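NK CELL activating receptor (Homo sapiens, PDB 1HKF) triggers cytotoxicity as a cell-surface receptor of activated natural killer cells and may thereby help them lyse tumour cells, this fragment being its extracellular V-type immunoglobulin domain. Local coordinates at residues 15-28 with 110-122. Numbering follows the deposited sequence.
Sequences SKAQVLQSVAGQTL and SVSKSVRFYLVVS
Leu20 and Phe117 meet on the buried face of a parallel strand pair, 18-22 beside 113-121, whose axes are inclined at 33°. Seven backbone bonds fix the register, running alternately from Gln18 N to Arg116 O through to Ala24 N to Ser122 O; the shortest joins Leu20 N to Tyr118 O at 2.6 Å. Leu20, Phe117, Leu119 and Val121 all point inward. Beside its own backbone N (chi1 -60°), CG of Leu20 brings the isobutyl group obliquely against the Phe117 ring, with CD1 3.8 Å from Phe117 CD2. Leu119 does the reverse: its CG lies opposite the backbone N (chi1 180°), and its CD1 meets Leu28 CD2 tip to tip at 3.4 Å, closer than ordinary van der Waals contact. Val121 CG1 abuts the backbone at Ala24 N, 3.6 Å away, where the chain enters the type II turn of Val23 to Gln26.

The outward face is looser. Ala17 CB and Tyr118 CB are 4.1 Å apart, and Val19 CG1 only grazes Val120 CG2 at 4.5 Å. Arg116 passes alongside Ala17 with an extended chain, and its NE forms a salt bridge with Glu49. Where strand 18-22 begins, water supplements the direct contacts: one molecule bridges Lys16 O, Gln18 NE2 and Arg116 O, donating to the last at 2.7 Å. A second copy of the protein lies along the outer edge of strand 18-22, with backbone hydrogen bonds from Gln21 and side-chain contact between the two copies of Gln21.

In the V-set sandwich, strand 18-22 corresponds to A', added parallel to strand G (111-121), which on its other side pairs antiparallel with strand 97-104. Beneath, Leu20 and Phe117 touch Val30 of strand 28-33, linking the five-stranded sheet to the three-stranded one.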
ATOM      1  N   SER A  15     -15.715  -0.572  17.155  1.00 55.92           N
ATOM      2  CA  SER A  15     -16.538  -1.089  16.019  1.00 55.87           C
ATOM      3  C   SER A  15     -15.778  -2.209  15.306  1.00 54.88           C
ATOM      4  O   SER A  15     -14.627  -2.510  15.678  1.00 55.56           O
ATOM      5  CB  SER A  15     -16.856   0.041  15.029  1.00 56.79           C
ATOM      6  OG  SER A  15     -15.671   0.615  14.504  1.00 56.17           O
ATOM      7  N   LYS A  16     -16.392  -2.840  14.297  1.00 52.19           N
ATOM      8  CA  LYS A  16     -15.669  -3.925  13.649  1.00 50.36           C
ATOM      9  C   LYS A  16     -14.535  -3.460  12.739  1.00 47.70           C
ATOM     10  O   LYS A  16     -14.736  -3.137  11.541  1.00 46.58           O
ATOM     11  CB  LYS A  16     -16.581  -4.857  12.856  1.00 51.58           C
ATOM     12  CG  LYS A  16     -15.935  -6.236  12.737  1.00 52.36           C
ATOM     13  CD  LYS A  16     -16.764  -7.202  11.939  1.00 55.92           C
ATOM     14  CE  LYS A  16     -18.101  -7.527  12.610  1.00 58.22           C
ATOM     15  NZ  LYS A  16     -18.960  -8.457  11.770  1.00 59.23           N
ATOM     16  N   ALA A  17     -13.344  -3.480  13.339  1.00 43.08           N
ATOM     17  CA  ALA A  17     -12.106  -3.097  12.695  1.00 38.66           C
ATOM     18  C   ALA A  17     -11.898  -3.872  11.427  1.00 36.04           C
ATOM     19  O   ALA A  17     -12.149  -5.065  11.391  1.00 36.07           O
ATOM     20  CB  ALA A  17     -10.931  -3.345  13.664  1.00 37.07           C
ATOM     21  N   GLN A  18     -11.457  -3.199  10.376  1.00 34.46           N
ATOM     22  CA  GLN A  18     -11.138  -3.906   9.156  1.00 33.54           C
ATOM     23  C   GLN A  18      -9.655  -4.307   9.322  1.00 32.66           C
ATOM     24  O   GLN A  18      -8.821  -3.518   9.804  1.00 32.19           O
ATOM     25  CB  GLN A  18     -11.360  -3.006   7.989  1.00 34.84           C
ATOM     26  CG  GLN A  18     -12.836  -2.895   7.726  1.00 41.01           C
ATOM     27  CD  GLN A  18     -13.153  -1.908   6.641  1.00 43.55           C
ATOM     28  OE1 GLN A  18     -13.177  -2.246   5.451  1.00 45.06           O
ATOM     29  NE2 GLN A  18     -13.387  -0.657   7.044  1.00 46.17           N
ATOM     30  N   VAL A  19      -9.351  -5.553   8.985  1.00 32.07           N
ATOM     31  CA  VAL A  19      -7.995  -6.088   9.162  1.00 30.65           C
ATOM     32  C   VAL A  19      -7.055  -5.802   8.030  1.00 28.03           C
ATOM     33  O   VAL A  19      -7.340  -6.106   6.906  1.00 28.50           O
ATOM     34  CB  VAL A  19      -8.049  -7.606   9.429  1.00 29.57           C
ATOM     35  CG1 VAL A  19      -6.617  -8.231   9.405  1.00 28.79           C
ATOM     36  CG2 VAL A  19      -8.667  -7.822  10.785  1.00 26.55           C
ATOM     37  N   LEU A  20      -5.947  -5.162   8.324  1.00 28.09           N
ATOM     38  CA  LEU A  20      -4.959  -4.904   7.255  1.00 29.36           C
ATOM     39  C   LEU A  20      -3.753  -5.742   7.665  1.00 27.17           C
ATOM     40  O   LEU A  20      -3.377  -5.751   8.813  1.00 28.08           O
ATOM     41  CB  LEU A  20      -4.558  -3.430   7.243  1.00 28.56           C
ATOM     42  CG  LEU A  20      -5.737  -2.473   7.009  1.00 28.09           C
ATOM     43  CD1 LEU A  20      -5.153  -1.125   6.789  1.00 26.19           C
ATOM     44  CD2 LEU A  20      -6.546  -2.868   5.783  1.00 26.34           C
ATOM     45  N   GLN A  21      -3.116  -6.399   6.727  1.00 27.23           N
ATOM     46  CA  GLN A  21      -1.991  -7.267   7.105  1.00 27.36           C
ATOM     47  C   GLN A  21      -0.825  -7.138   6.134  1.00 25.85           C
ATOM     48  O   GLN A  21      -1.020  -7.186   4.928  1.00 22.99           O
ATOM     49  CB  GLN A  21      -2.484  -8.734   7.132  1.00 26.83           C
ATOM     50  CG  GLN A  21      -1.385  -9.759   7.324  1.00 30.67           C
ATOM     51  CD  GLN A  21      -1.892 -11.168   7.769  1.00 33.19           C
ATOM     52  OE1 GLN A  21      -3.125 -11.448   7.843  1.00 28.89           O
ATOM     53  NE2 GLN A  21      -0.932 -12.054   8.070  1.00 29.78           N
ATOM     54  N   SER A  22       0.385  -7.017   6.654  1.00 25.87           N
ATOM     55  CA  SER A  22       1.539  -6.954   5.750  1.00 28.74           C
ATOM     56  C   SER A  22       2.737  -7.545   6.493  1.00 29.17           C
ATOM     57  O   SER A  22       2.559  -8.168   7.526  1.00 30.89           O
ATOM     58  CB  SER A  22       1.865  -5.504   5.378  1.00 30.96           C
ATOM     59  OG  SER A  22       2.771  -5.439   4.288  1.00 32.76           O
ATOM     60  N   VAL A  23       3.947  -7.345   5.966  1.00 27.67           N
ATOM     61  CA  VAL A  23       5.145  -7.858   6.597  1.00 25.95           C
ATOM     62  C   VAL A  23       6.146  -6.757   6.767  1.00 25.29           C
ATOM     63  O   VAL A  23       6.093  -5.746   6.067  1.00 26.92           O
ATOM     64  CB  VAL A  23       5.759  -9.063   5.807  1.00 27.88           C
ATOM     65  CG1 VAL A  23       4.744 -10.220   5.782  1.00 26.05           C
ATOM     66  CG2 VAL A  23       6.145  -8.686   4.400  1.00 25.00           C
ATOM     67  N   ALA A  24       7.051  -6.938   7.728  1.00 25.25           N
ATOM     68  CA  ALA A  24       8.032  -5.947   8.051  1.00 24.96           C
ATOM     69  C   ALA A  24       8.804  -5.488   6.827  1.00 25.75           C
ATOM     70  O   ALA A  24       9.077  -6.264   5.913  1.00 27.87           O
ATOM     71  CB  ALA A  24       8.943  -6.466   9.118  1.00 25.87           C
ATOM     72  N   GLY A  25       9.126  -4.200   6.799  1.00 27.77           N
ATOM     73  CA  GLY A  25       9.803  -3.626   5.658  1.00 25.32           C
ATOM     74  C   GLY A  25       8.808  -3.113   4.634  1.00 27.64           C
ATOM     75  O   GLY A  25       9.133  -2.183   3.916  1.00 26.86           O
ATOM     76  N   GLN A  26       7.601  -3.689   4.513  1.00 27.34           N
ATOM     77  CA  GLN A  26       6.706  -3.169   3.493  1.00 27.89           C
ATOM     78  C   GLN A  26       6.149  -1.805   3.804  1.00 28.79           C
ATOM     79  O   GLN A  26       6.383  -1.239   4.879  1.00 27.29           O
ATOM     80  CB  GLN A  26       5.539  -4.098   3.253  1.00 29.39           C
ATOM     81  CG  GLN A  26       5.956  -5.480   2.889  1.00 31.41           C
ATOM     82  CD  GLN A  26       6.456  -5.566   1.479  1.00 30.89           C
ATOM     83  OE1 GLN A  26       5.775  -5.148   0.531  1.00 30.59           O
ATOM     84  NE2 GLN A  26       7.636  -6.120   1.324  1.00 27.43           N
ATOM     85  N   THR A  27       5.424  -1.283   2.823  1.00 30.18           N
ATOM     86  CA  THR A  27       4.765   0.010   2.939  1.00 32.12           C
ATOM     87  C   THR A  27       3.260  -0.200   2.932  1.00 32.78           C
ATOM     88  O   THR A  27       2.724  -0.970   2.119  1.00 33.24           O
ATOM     89  CB  THR A  27       5.098   0.941   1.773  1.00 31.58           C
ATOM     90  OG1 THR A  27       6.419   1.468   1.949  1.00 30.46           O
ATOM     91  CG2 THR A  27       4.092   2.112   1.723  1.00 31.45           C
ATOM     92  N   LEU A  28       2.572   0.453   3.858  1.00 33.23           N
ATOM     93  CA  LEU A  28       1.116   0.325   3.891  1.00 32.97           C
ATOM     94  C   LEU A  28       0.418   1.575   3.379  1.00 32.50           C
ATOM     95  O   LEU A  28       0.786   2.690   3.761  1.00 32.99           O
ATOM     96  CB  LEU A  28       0.619   0.082   5.293  1.00 33.60           C
ATOM     97  CG  LEU A  28      -0.896  -0.087   5.164  1.00 34.16           C
ATOM     98  CD1 LEU A  28      -1.299  -1.117   4.016  1.00 34.74           C
ATOM     99  CD2 LEU A  28      -1.378  -0.514   6.475  1.00 33.00           C
ATOM    100  N   SER A 110     -15.054  18.234  15.703  1.00 38.84           N
ATOM    101  CA  SER A 110     -15.768  17.012  16.013  1.00 38.07           C
ATOM    102  C   SER A 110     -15.539  16.069  14.835  1.00 38.33           C
ATOM    103  O   SER A 110     -15.307  16.506  13.707  1.00 38.84           O
ATOM    104  CB  SER A 110     -17.274  17.291  16.182  1.00 37.21           C
ATOM    105  OG  SER A 110     -17.880  17.697  14.957  1.00 38.67           O
ATOM    106  N   VAL A 111     -15.663  14.773  15.076  1.00 36.95           N
ATOM    107  CA  VAL A 111     -15.408  13.810  14.037  1.00 35.10           C
ATOM    108  C   VAL A 111     -16.627  13.505  13.233  1.00 35.53           C
ATOM    109  O   VAL A 111     -17.626  13.022  13.776  1.00 36.32           O
ATOM    110  CB  VAL A 111     -14.843  12.524  14.669  1.00 37.02           C
ATOM    111  CG1 VAL A 111     -14.620  11.434  13.597  1.00 35.91           C
ATOM    112  CG2 VAL A 111     -13.539  12.857  15.402  1.00 34.96           C
ATOM    113  N   SER A 112     -16.561  13.758  11.928  1.00 35.68           N
ATOM    114  CA  SER A 112     -17.696  13.501  11.055  1.00 35.44           C
ATOM    115  C   SER A 112     -17.669  12.134  10.409  1.00 36.63           C
ATOM    116  O   SER A 112     -18.679  11.662   9.864  1.00 37.71           O
ATOM    117  CB  SER A 112     -17.756  14.553   9.964  1.00 37.35           C
ATOM    118  OG  SER A 112     -16.637  14.498   9.116  1.00 37.72           O
ATOM    119  N   LYS A 113     -16.501  11.507  10.405  1.00 36.61           N
ATOM    120  CA  LYS A 113     -16.366  10.171   9.848  1.00 35.71           C
ATOM    121  C   LYS A 113     -15.070   9.598  10.380  1.00 35.37           C
ATOM    122  O   LYS A 113     -14.079  10.306  10.588  1.00 34.63           O
ATOM    123  CB  LYS A 113     -16.377  10.196   8.329  1.00 36.44           C
ATOM    124  CG  LYS A 113     -16.216   8.799   7.622  1.00 36.76           C
ATOM    125  CD  LYS A 113     -17.116   8.759   6.394  1.00 40.02           C
ATOM    126  CE  LYS A 113     -16.610   7.875   5.251  1.00 43.82           C
ATOM    127  NZ  LYS A 113     -16.077   6.593   5.752  1.00 43.72           N
ATOM    128  N   SER A 114     -15.108   8.315  10.687  1.00 34.41           N
ATOM    129  CA  SER A 114     -13.944   7.640  11.203  1.00 34.17           C
ATOM    130  C   SER A 114     -14.083   6.167  10.858  1.00 35.62           C
ATOM    131  O   SER A 114     -15.203   5.621  10.863  1.00 36.41           O
ATOM    132  CB  SER A 114     -13.872   7.836  12.686  1.00 33.88           C
ATOM    133  OG  SER A 114     -14.954   7.161  13.257  1.00 37.06           O
ATOM    134  N   VAL A 115     -12.958   5.525  10.516  1.00 34.97           N
ATOM    135  CA  VAL A 115     -12.941   4.104  10.171  1.00 33.13           C
ATOM    136  C   VAL A 115     -11.847   3.475  11.018  1.00 33.70           C
ATOM    137  O   VAL A 115     -10.736   4.002  11.111  1.00 33.45           O
ATOM    138  CB  VAL A 115     -12.661   3.884   8.667  1.00 33.77           C
ATOM    139  CG1 VAL A 115     -12.715   2.392   8.324  1.00 32.23           C
ATOM    140  CG2 VAL A 115     -13.711   4.635   7.832  1.00 29.71           C
ATOM    141  N   ARG A 116     -12.190   2.367  11.677  1.00 32.88           N
ATOM    142  CA  ARG A 116     -11.251   1.658  12.532  1.00 31.82           C
ATOM    143  C   ARG A 116     -10.613   0.517  11.727  1.00 30.91           C
ATOM    144  O   ARG A 116     -11.304  -0.176  10.937  1.00 28.97           O
ATOM    145  CB  ARG A 116     -11.969   1.061  13.740  1.00 31.33           C
ATOM    146  CG  ARG A 116     -11.051   0.686  14.868  1.00 30.76           C
ATOM    147  CD  ARG A 116     -11.767  -0.197  15.916  1.00 30.86           C
ATOM    148  NE  ARG A 116     -11.021  -0.197  17.186  1.00 30.42           N
ATOM    149  CZ  ARG A 116     -11.074  -1.189  18.071  1.00 31.00           C
ATOM    150  NH1 ARG A 116     -11.849  -2.244  17.829  1.00 28.54           N
ATOM    151  NH2 ARG A 116     -10.314  -1.157  19.167  1.00 29.58           N
ATOM    152  N   PHE A 117      -9.306   0.330  11.941  1.00 28.96           N
ATOM    153  CA  PHE A 117      -8.557  -0.718  11.228  1.00 28.92           C
ATOM    154  C   PHE A 117      -7.724  -1.458  12.232  1.00 27.86           C
ATOM    155  O   PHE A 117      -7.374  -0.887  13.269  1.00 27.24           O
ATOM    156  CB  PHE A 117      -7.585  -0.124  10.190  1.00 26.18           C
ATOM    157  CG  PHE A 117      -8.263   0.587   9.054  1.00 28.72           C
ATOM    158  CD1 PHE A 117      -8.542   1.959   9.132  1.00 26.89           C
ATOM    159  CD2 PHE A 117      -8.634  -0.101   7.923  1.00 26.34           C
ATOM    160  CE1 PHE A 117      -9.196   2.605   8.063  1.00 26.85           C
ATOM    161  CE2 PHE A 117      -9.283   0.549   6.876  1.00 29.27           C
ATOM    162  CZ  PHE A 117      -9.562   1.905   6.955  1.00 25.84           C
ATOM    163  N   TYR A 118      -7.444  -2.725  11.932  1.00 27.62           N
ATOM    164  CA  TYR A 118      -6.524  -3.515  12.766  1.00 29.71           C
ATOM    165  C   TYR A 118      -5.335  -3.879  11.819  1.00 28.50           C
ATOM    166  O   TYR A 118      -5.525  -4.580  10.777  1.00 28.15           O
ATOM    167  CB  TYR A 118      -7.147  -4.808  13.297  1.00 33.22           C
ATOM    168  CG  TYR A 118      -6.246  -5.428  14.357  1.00 37.78           C
ATOM    169  CD1 TYR A 118      -5.990  -4.760  15.537  1.00 42.01           C
ATOM    170  CD2 TYR A 118      -5.620  -6.630  14.169  1.00 40.62           C
ATOM    171  CE1 TYR A 118      -5.127  -5.277  16.497  1.00 44.98           C
ATOM    172  CE2 TYR A 118      -4.749  -7.169  15.149  1.00 43.21           C
ATOM    173  CZ  TYR A 118      -4.516  -6.486  16.289  1.00 43.68           C
ATOM    174  OH  TYR A 118      -3.671  -6.965  17.260  1.00 46.13           O
ATOM    175  N   LEU A 119      -4.162  -3.328  12.128  1.00 27.01           N
ATOM    176  CA  LEU A 119      -2.944  -3.594  11.328  1.00 25.67           C
ATOM    177  C   LEU A 119      -2.180  -4.711  11.965  1.00 25.42           C
ATOM    178  O   LEU A 119      -1.844  -4.656  13.158  1.00 23.57           O
ATOM    179  CB  LEU A 119      -1.971  -2.407  11.291  1.00 25.59           C
ATOM    180  CG  LEU A 119      -0.647  -2.584  10.476  1.00 25.14           C
ATOM    181  CD1 LEU A 119      -0.942  -2.812   9.006  1.00 24.86           C
ATOM    182  CD2 LEU A 119       0.195  -1.337  10.575  1.00 24.88           C
ATOM    183  N   VAL A 120      -1.916  -5.724  11.155  1.00 25.82           N
ATOM    184  CA  VAL A 120      -1.132  -6.850  11.596  1.00 28.65           C
ATOM    185  C   VAL A 120       0.153  -6.877  10.779  1.00 27.70           C
ATOM    186  O   VAL A 120       0.133  -7.001   9.553  1.00 25.54           O
ATOM    187  CB  VAL A 120      -1.886  -8.137  11.409  1.00 29.90           C
ATOM    188  CG1 VAL A 120      -1.004  -9.305  11.910  1.00 31.34           C
ATOM    189  CG2 VAL A 120      -3.173  -8.077  12.271  1.00 32.40           C
ATOM    190  N   VAL A 121       1.275  -6.633  11.446  1.00 29.58           N
ATOM    191  CA  VAL A 121       2.534  -6.691  10.713  1.00 30.75           C
ATOM    192  C   VAL A 121       3.346  -7.876  11.219  1.00 32.66           C
ATOM    193  O   VAL A 121       3.605  -7.967  12.412  1.00 32.88           O
ATOM    194  CB  VAL A 121       3.383  -5.403  10.899  1.00 30.97           C
ATOM    195  CG1 VAL A 121       4.732  -5.535  10.087  1.00 28.31           C
ATOM    196  CG2 VAL A 121       2.590  -4.166  10.418  1.00 25.60           C
ATOM    197  N   SER A 122       3.693  -8.822  10.359  1.00 33.12           N
ATOM    198  CA  SER A 122       4.570  -9.896  10.848  1.00 35.71           C
ATOM    199  C   SER A 122       5.889  -9.994  10.011  1.00 34.92           C
ATOM    200  O   SER A 122       6.248  -9.398   9.430  1.00 36.13           O
ATOM    201  CB  SER A 122       3.847 -11.242  10.859  1.00 35.36           C
ATOM    202  OG  SER A 122       3.654 -11.660   9.540  1.00 39.92           O
ATOM    203  OXT SER A 122       6.541 -11.036  10.245  1.00 37.65           O
TER
HETATM  204  O   HOH W   1     -15.053   1.449  11.336  1.00 39.65           O
HETATM  205  O   HOH W   2     -13.850  -0.616  10.096  1.00 34.33           O
HETATM  206  O   HOH W   3       1.627 -11.129   7.860  1.00 40.92           O